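Side-chain contacts in polar amino acid ABC uptake transporter substrate binding protein (Streptococcus thermophilus LMG 18311, PDB 3HV1), which probably captures a polar amino acid outside the membrane and hands it to an ABC uptake transporter: residues Y36-K39 and Y43-F46; G178-R183 and M202-E207. One frame throughout, in Å; residues are numbered along the deposited sequence.

Overall arrangement
From the N terminus, the chain reaches contact 1 first: residues 36-39 and 43-46 close a three-residue loop into a beta hairpin just ahead of the helix 46-56. It is complete long before contact 2 opens, so the two follow in series and neither nest nor cross. Contact 2 closes a longer loop of eighteen residues, which holds nearly all of the helix 183-192 and most of the strand 199-203, and brings Ala-204 and Tyr-206 back against Leu-180. The centres of contacts 1 and 2 lie about 25 Å apart. Contact 1 belongs to a small antiparallel sheet; contact 2 ties a strand of the large mixed sheet, 178-182, to the loop after 199-203.

Contact 1: residues Y36-K39 and Y43-F46; sequences YEEK and YIGF
Tyr-36 and Ile-44 are joined by two backbone hydrogen bonds, Tyr-36 N to Ile-44 O at 2.8 Å and Ile-44 N to Tyr-36 O at 2.9 Å. Their side chains leave on the same face of the sheet. Both first torsions set the next carbon between backbone N and carbonyl carbon (chi1 57° for Tyr-36, 59° for Ile-44), and Ile-44 CG1 lies over the Tyr-36 ring, offset toward its rim, in a CH-pi contact 4.0 Å from the centroid. Beyond it, Ile-44 CD1 reaches Tyr-36 OH at 3.4 Å and touches Glu-38 CG at 3.6 Å. The strands 35-37 and 43-44 form a beta hairpin that, with strand 30-31, makes a three-stranded antiparallel sheet; Gly-45 then occupies the N-cap position before the next helix. On the other face, the non-hydrogen-bonded pair Glu-37 and Tyr-43 meets through carbon: Glu-37 CB sits at the ring edge, 3.8 Å from Tyr-43 CE1, the carboxylate plane turned 80° from the ring. Tyr-43 CA also gives a CA-H...O contact to Tyr-36 O at 3.2 Å. In the turn, Lys-39 N donates to Glu-38 OE1 from above the carboxylate plane. Tyr-43 further meets Phe-27 edge-to-face, while Tyr-36 packs on Trp-246.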
ATOM      1  N   TYR A  36      23.262   1.738 -12.993  1.00 18.87           N
ATOM      2  CA  TYR A  36      23.861   2.294 -14.186  1.00 23.55           C
ATOM      3  C   TYR A  36      25.272   1.796 -14.443  1.00 23.36           C
ATOM      4  O   TYR A  36      25.926   1.231 -13.568  1.00 21.10           O
ATOM      5  CB  TYR A  36      23.850   3.826 -14.092  1.00 24.09           C
ATOM      6  CG  TYR A  36      24.553   4.381 -12.863  1.00 25.82           C
ATOM      7  CD1 TYR A  36      25.876   4.817 -12.924  1.00 24.61           C
ATOM      8  CD2 TYR A  36      23.890   4.464 -11.634  1.00 25.15           C
ATOM      9  CE1 TYR A  36      26.521   5.329 -11.795  1.00 26.69           C
ATOM     10  CE2 TYR A  36      24.528   4.971 -10.502  1.00 27.35           C
ATOM     11  CZ  TYR A  36      25.838   5.402 -10.589  1.00 27.52           C
ATOM     12  OH  TYR A  36      26.464   5.910  -9.474  1.00 29.59           O
ATOM     13  N   GLU A  37      25.730   2.008 -15.670  1.00 27.21           N
ATOM     14  CA  GLU A  37      27.066   1.599 -16.056  1.00 30.08           C
ATOM     15  C   GLU A  37      28.014   2.771 -15.832  1.00 32.60           C
ATOM     16  O   GLU A  37      27.762   3.882 -16.296  1.00 33.18           O
ATOM     17  CB  GLU A  37      27.078   1.166 -17.523  1.00 33.08           C
ATOM     18  CG  GLU A  37      28.468   1.043 -18.103  1.00 37.88           C
ATOM     19  CD  GLU A  37      28.493   0.293 -19.413  1.00 39.69           C
ATOM     20  OE1 GLU A  37      27.510   0.398 -20.177  1.00 40.22           O
ATOM     21  OE2 GLU A  37      29.503  -0.392 -19.677  1.00 41.34           O
ATOM     22  N   GLU A  38      29.093   2.524 -15.099  1.00 34.75           N
ATOM     23  CA  GLU A  38      30.077   3.560 -14.817  1.00 38.04           C
ATOM     24  C   GLU A  38      31.053   3.675 -15.970  1.00 39.65           C
ATOM     25  O   GLU A  38      30.992   2.910 -16.932  1.00 39.08           O
ATOM     26  CB  GLU A  38      30.858   3.225 -13.548  1.00 39.88           C
ATOM     27  CG  GLU A  38      30.623   4.162 -12.371  1.00 42.25           C
ATOM     28  CD  GLU A  38      30.861   5.628 -12.710  1.00 44.81           C
ATOM     29  OE1 GLU A  38      31.809   5.930 -13.472  1.00 45.95           O
ATOM     30  OE2 GLU A  38      30.103   6.480 -12.196  1.00 44.70           O
ATOM     31  N   LYS A  39      31.963   4.634 -15.858  1.00 42.23           N
ATOM     32  CA  LYS A  39      32.975   4.856 -16.882  1.00 45.33           C
ATOM     33  C   LYS A  39      33.777   3.574 -17.097  1.00 45.84           C
ATOM     34  O   LYS A  39      33.973   3.140 -18.233  1.00 45.16           O
ATOM     35  CB  LYS A  39      33.906   5.990 -16.451  1.00 47.95           C
ATOM     36  CG  LYS A  39      35.083   6.246 -17.385  1.00 52.00           C
ATOM     37  CD  LYS A  39      34.631   6.706 -18.765  1.00 54.27           C
ATOM     38  CE  LYS A  39      35.817   7.145 -19.625  1.00 55.53           C
ATOM     39  NZ  LYS A  39      36.834   6.067 -19.806  1.00 56.32           N
ATOM     40  N   TYR A  43      28.609  -2.058 -13.244  1.00 25.07           N
ATOM     41  CA  TYR A  43      27.208  -1.703 -13.026  1.00 22.61           C
ATOM     42  C   TYR A  43      27.065  -1.459 -11.533  1.00 22.85           C
ATOM     43  O   TYR A  43      27.377  -2.333 -10.727  1.00 22.79           O
ATOM     44  CB  TYR A  43      26.258  -2.832 -13.418  1.00 24.57           C
ATOM     45  CG  TYR A  43      26.240  -3.188 -14.884  1.00 25.48           C
ATOM     46  CD1 TYR A  43      26.548  -2.243 -15.866  1.00 28.52           C
ATOM     47  CD2 TYR A  43      25.876  -4.466 -15.293  1.00 27.21           C
ATOM     48  CE1 TYR A  43      26.497  -2.573 -17.223  1.00 28.79           C
ATOM     49  CE2 TYR A  43      25.814  -4.804 -16.637  1.00 29.82           C
ATOM     50  CZ  TYR A  43      26.124  -3.858 -17.595  1.00 29.03           C
ATOM     51  OH  TYR A  43      26.041  -4.208 -18.919  1.00 32.02           O
ATOM     52  N   ILE A  44      26.585  -0.277 -11.167  1.00 22.20           N
ATOM     53  CA  ILE A  44      26.431   0.071  -9.767  1.00 20.36           C
ATOM     54  C   ILE A  44      25.146   0.852  -9.545  1.00 18.74           C
ATOM     55  O   ILE A  44      24.540   1.338 -10.492  1.00 19.70           O
ATOM     56  CB  ILE A  44      27.605   0.948  -9.274  1.00 21.58           C
ATOM     57  CG1 ILE A  44      27.671   2.231 -10.113  1.00 19.66           C
ATOM     58  CG2 ILE A  44      28.929   0.179  -9.371  1.00 22.05           C
ATOM     59  CD1 ILE A  44      28.610   3.268  -9.564  1.00 21.00           C
ATOM     60  N   GLY A  45      24.724   0.972  -8.290  1.00 17.51           N
ATOM     61  CA  GLY A  45      23.517   1.735  -8.028  1.00 17.56           C
ATOM     62  C   GLY A  45      22.787   1.252  -6.796  1.00 16.51           C
ATOM     63  O   GLY A  45      23.092   0.180  -6.275  1.00 16.30           O
ATOM     64  N   PHE A  46      21.830   2.041  -6.327  1.00 15.37           N
ATOM     65  CA  PHE A  46      21.066   1.657  -5.149  1.00 16.26           C
ATOM     66  C   PHE A  46      20.351   0.328  -5.379  1.00 14.82           C
ATOM     67  O   PHE A  46      20.424  -0.571  -4.546  1.00 16.27           O
ATOM     68  CB  PHE A  46      20.020   2.722  -4.796  1.00 14.26           C
ATOM     69  CG  PHE A  46      19.121   2.321  -3.657  1.00 15.75           C
ATOM     70  CD1 PHE A  46      19.595   2.327  -2.349  1.00 16.48           C
ATOM     71  CD2 PHE A  46      17.805   1.917  -3.893  1.00 16.27           C
ATOM     72  CE1 PHE A  46      18.772   1.937  -1.289  1.00 15.57           C
ATOM     73  CE2 PHE A  46      16.968   1.520  -2.830  1.00 17.20           C
ATOM     74  CZ  PHE A  46      17.459   1.533  -1.528  1.00 15.68           C
TER

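Contact 2: residues G178-R183 and M202-E207; sequences GLLIDR and MPAGYE
A buried apolar contact joins the strand 178-182 to the loop leaving the strand 199-203, two strands that both pair antiparallel with the strand 105-114. Leu-180 spans it with its two methyl groups. Leu-180 CD1 meets Ala-204 CB at 3.6 Å, and Leu-180 CD2 lies 3.7 Å from Tyr-206 CE2. The same ring carbon, Tyr-206 CE2, is also 3.9 Å from Leu-180 CD1, placing this corner of the phenol ring beside the fork of the leucine. Leu-180 CB points toward the loop, and CG opposite the backbone N (chi1 -174°) turns CD1 to Ala-204 and CD2 to Tyr-206. A chi1 of -57° sets the Tyr-206 ring there, CG lying anti to the carbonyl carbon and beside the backbone N. No hydrogen bond links the segments, and the closest CA atoms, those of Leu-180 and Ala-204, are 7.6 Å apart. At Gly-205, phi 121° and psi near zero would press a CB on the carbonyl O of Ala-204, so the position calls for glycine. Tyr-206 packs further on Ala-141 and Phe-142 of the helix 137-144, while Glu-207 OE2 accepts a hydrogen bond from Gln-160 N of the second subunit. A loop side chain lying between a sheet strand and a flanking helix is consistent with the alpha/beta lobes of the periplasmic-binding-protein fold of family 3 solute-binding proteins.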
ATOM      1  N   GLY A 178      16.213  28.399  -3.615  1.00 19.79           N
ATOM      2  CA  GLY A 178      15.783  27.023  -3.498  1.00 19.66           C
ATOM      3  C   GLY A 178      15.808  26.313  -4.827  1.00 20.99           C
ATOM      4  O   GLY A 178      15.725  26.942  -5.888  1.00 22.15           O
ATOM      5  N   LEU A 179      15.901  24.991  -4.754  1.00 19.28           N
ATOM      6  CA  LEU A 179      15.956  24.140  -5.928  1.00 20.34           C
ATOM      7  C   LEU A 179      14.930  23.023  -5.793  1.00 21.16           C
ATOM      8  O   LEU A 179      14.839  22.385  -4.744  1.00 22.58           O
ATOM      9  CB  LEU A 179      17.365  23.542  -6.046  1.00 22.02           C
ATOM     10  CG  LEU A 179      17.598  22.372  -7.004  1.00 27.39           C
ATOM     11  CD1 LEU A 179      17.265  22.789  -8.427  1.00 26.62           C
ATOM     12  CD2 LEU A 179      19.051  21.929  -6.904  1.00 29.23           C
ATOM     13  N   LEU A 180      14.156  22.791  -6.850  1.00 19.91           N
ATOM     14  CA  LEU A 180      13.156  21.728  -6.858  1.00 20.25           C
ATOM     15  C   LEU A 180      13.748  20.619  -7.734  1.00 19.88           C
ATOM     16  O   LEU A 180      14.108  20.863  -8.882  1.00 19.89           O
ATOM     17  CB  LEU A 180      11.838  22.248  -7.459  1.00 22.00           C
ATOM     18  CG  LEU A 180      10.616  21.324  -7.433  1.00 25.90           C
ATOM     19  CD1 LEU A 180      10.191  21.099  -5.994  1.00 26.69           C
ATOM     20  CD2 LEU A 180       9.464  21.945  -8.232  1.00 26.04           C
ATOM     21  N   ILE A 181      13.864  19.409  -7.197  1.00 20.22           N
ATOM     22  CA  ILE A 181      14.452  18.301  -7.947  1.00 20.05           C
ATOM     23  C   ILE A 181      14.008  16.965  -7.343  1.00 20.06           C
ATOM     24  O   ILE A 181      13.531  16.928  -6.215  1.00 17.93           O
ATOM     25  CB  ILE A 181      16.001  18.401  -7.904  1.00 21.44           C
ATOM     26  CG1 ILE A 181      16.642  17.360  -8.816  1.00 25.64           C
ATOM     27  CG2 ILE A 181      16.488  18.219  -6.476  1.00 20.61           C
ATOM     28  CD1 ILE A 181      16.474  17.651 -10.279  1.00 31.80           C
ATOM     29  N   ASP A 182      14.159  15.873  -8.092  1.00 19.06           N
ATOM     30  CA  ASP A 182      13.770  14.559  -7.583  1.00 19.60           C
ATOM     31  C   ASP A 182      14.580  14.194  -6.345  1.00 17.79           C
ATOM     32  O   ASP A 182      15.784  14.421  -6.295  1.00 19.00           O
ATOM     33  CB  ASP A 182      14.017  13.457  -8.617  1.00 21.18           C
ATOM     34  CG  ASP A 182      13.086  13.538  -9.823  1.00 24.68           C
ATOM     35  OD1 ASP A 182      12.479  12.500 -10.153  1.00 27.78           O
ATOM     36  OD2 ASP A 182      12.976  14.610 -10.439  1.00 24.15           O
ATOM     37  N   ARG A 183      13.911  13.597  -5.367  1.00 18.90           N
ATOM     38  CA  ARG A 183      14.560  13.154  -4.144  1.00 16.98           C
ATOM     39  C   ARG A 183      15.769  12.284  -4.500  1.00 19.15           C
ATOM     40  O   ARG A 183      16.859  12.505  -3.981  1.00 19.80           O
ATOM     41  CB  ARG A 183      13.581  12.339  -3.309  1.00 16.49           C
ATOM     42  CG  ARG A 183      14.143  11.850  -1.991  1.00 19.18           C
ATOM     43  CD  ARG A 183      13.256  10.776  -1.397  1.00 20.14           C
ATOM     44  NE  ARG A 183      13.660  10.440  -0.037  1.00 20.86           N
ATOM     45  CZ  ARG A 183      13.090   9.488   0.692  1.00 22.04           C
ATOM     46  NH1 ARG A 183      12.090   8.771   0.190  1.00 23.15           N
ATOM     47  NH2 ARG A 183      13.503   9.268   1.932  1.00 23.04           N
HETATM   48  N   MSE A 202      13.502  18.916   1.682  1.00 17.01           N
HETATM   49  CA  MSE A 202      12.126  18.751   2.106  1.00 19.81           C
HETATM   50  C   MSE A 202      11.142  18.301   1.038  1.00 19.55           C
HETATM   51  O   MSE A 202      11.215  18.747  -0.105  1.00 20.50           O
HETATM   52  CB  MSE A 202      11.642  20.094   2.669  1.00 22.48           C
HETATM   53  CG  MSE A 202      12.675  20.805   3.560  1.00 25.94           C
HETATM   54 SE   MSE A 202      12.422  22.683   3.819  1.00 37.23          SE
HETATM   55  CE  MSE A 202      13.322  23.358   2.282  1.00 25.31           C
ATOM     56  N   PRO A 203      10.203  17.406   1.407  1.00 20.05           N
ATOM     57  CA  PRO A 203       9.206  16.944   0.437  1.00 20.25           C
ATOM     58  C   PRO A 203       8.488  18.213  -0.008  1.00 20.33           C
ATOM     59  O   PRO A 203       8.060  19.024   0.822  1.00 21.44           O
ATOM     60  CB  PRO A 203       8.322  16.019   1.268  1.00 21.70           C
ATOM     61  CG  PRO A 203       9.294  15.427   2.244  1.00 21.44           C
ATOM     62  CD  PRO A 203      10.109  16.643   2.664  1.00 19.05           C
ATOM     63  N   ALA A 204       8.381  18.384  -1.319  1.00 19.48           N
ATOM     64  CA  ALA A 204       7.785  19.578  -1.897  1.00 21.49           C
ATOM     65  C   ALA A 204       6.271  19.684  -1.772  1.00 24.33           C
ATOM     66  O   ALA A 204       5.736  20.774  -1.566  1.00 23.99           O
ATOM     67  CB  ALA A 204       8.199  19.684  -3.367  1.00 22.81           C
ATOM     68  N   GLY A 205       5.582  18.556  -1.907  1.00 24.65           N
ATOM     69  CA  GLY A 205       4.134  18.573  -1.822  1.00 27.03           C
ATOM     70  C   GLY A 205       3.485  18.041  -3.089  1.00 28.62           C
ATOM     71  O   GLY A 205       2.267  17.919  -3.160  1.00 32.11           O
ATOM     72  N   TYR A 206       4.297  17.729  -4.093  1.00 27.58           N
ATOM     73  CA  TYR A 206       3.785  17.201  -5.350  1.00 29.66           C
ATOM     74  C   TYR A 206       3.692  15.684  -5.250  1.00 30.00           C
ATOM     75  O   TYR A 206       4.543  15.041  -4.628  1.00 30.94           O
ATOM     76  CB  TYR A 206       4.711  17.578  -6.505  1.00 28.28           C
ATOM     77  CG  TYR A 206       4.933  19.064  -6.655  1.00 29.75           C
ATOM     78  CD1 TYR A 206       3.950  19.890  -7.205  1.00 29.71           C
ATOM     79  CD2 TYR A 206       6.128  19.644  -6.251  1.00 26.42           C
ATOM     80  CE1 TYR A 206       4.161  21.268  -7.352  1.00 28.19           C
ATOM     81  CE2 TYR A 206       6.351  21.013  -6.389  1.00 28.15           C
ATOM     82  CZ  TYR A 206       5.366  21.817  -6.942  1.00 27.61           C
ATOM     83  OH  TYR A 206       5.602  23.158  -7.092  1.00 25.86           O
ATOM     84  N   GLU A 207       2.663  15.115  -5.866  1.00 30.25           N
ATOM     85  CA  GLU A 207       2.461  13.671  -5.835  1.00 31.21           C
ATOM     86  C   GLU A 207       3.722  12.931  -6.256  1.00 30.27           C
ATOM     87  O   GLU A 207       4.375  13.290  -7.235  1.00 31.65           O
ATOM     88  CB  GLU A 207       1.292  13.282  -6.748  1.00 30.58           C
ATOM     89  CG  GLU A 207       1.100  11.782  -6.908  1.00 33.91           C
ATOM     90  CD  GLU A 207      -0.196  11.436  -7.623  1.00 34.89           C
ATOM     91  OE1 GLU A 207      -0.688  12.281  -8.400  1.00 34.15           O
ATOM     92  OE2 GLU A 207      -0.711  10.319  -7.413  1.00 33.84           O
TER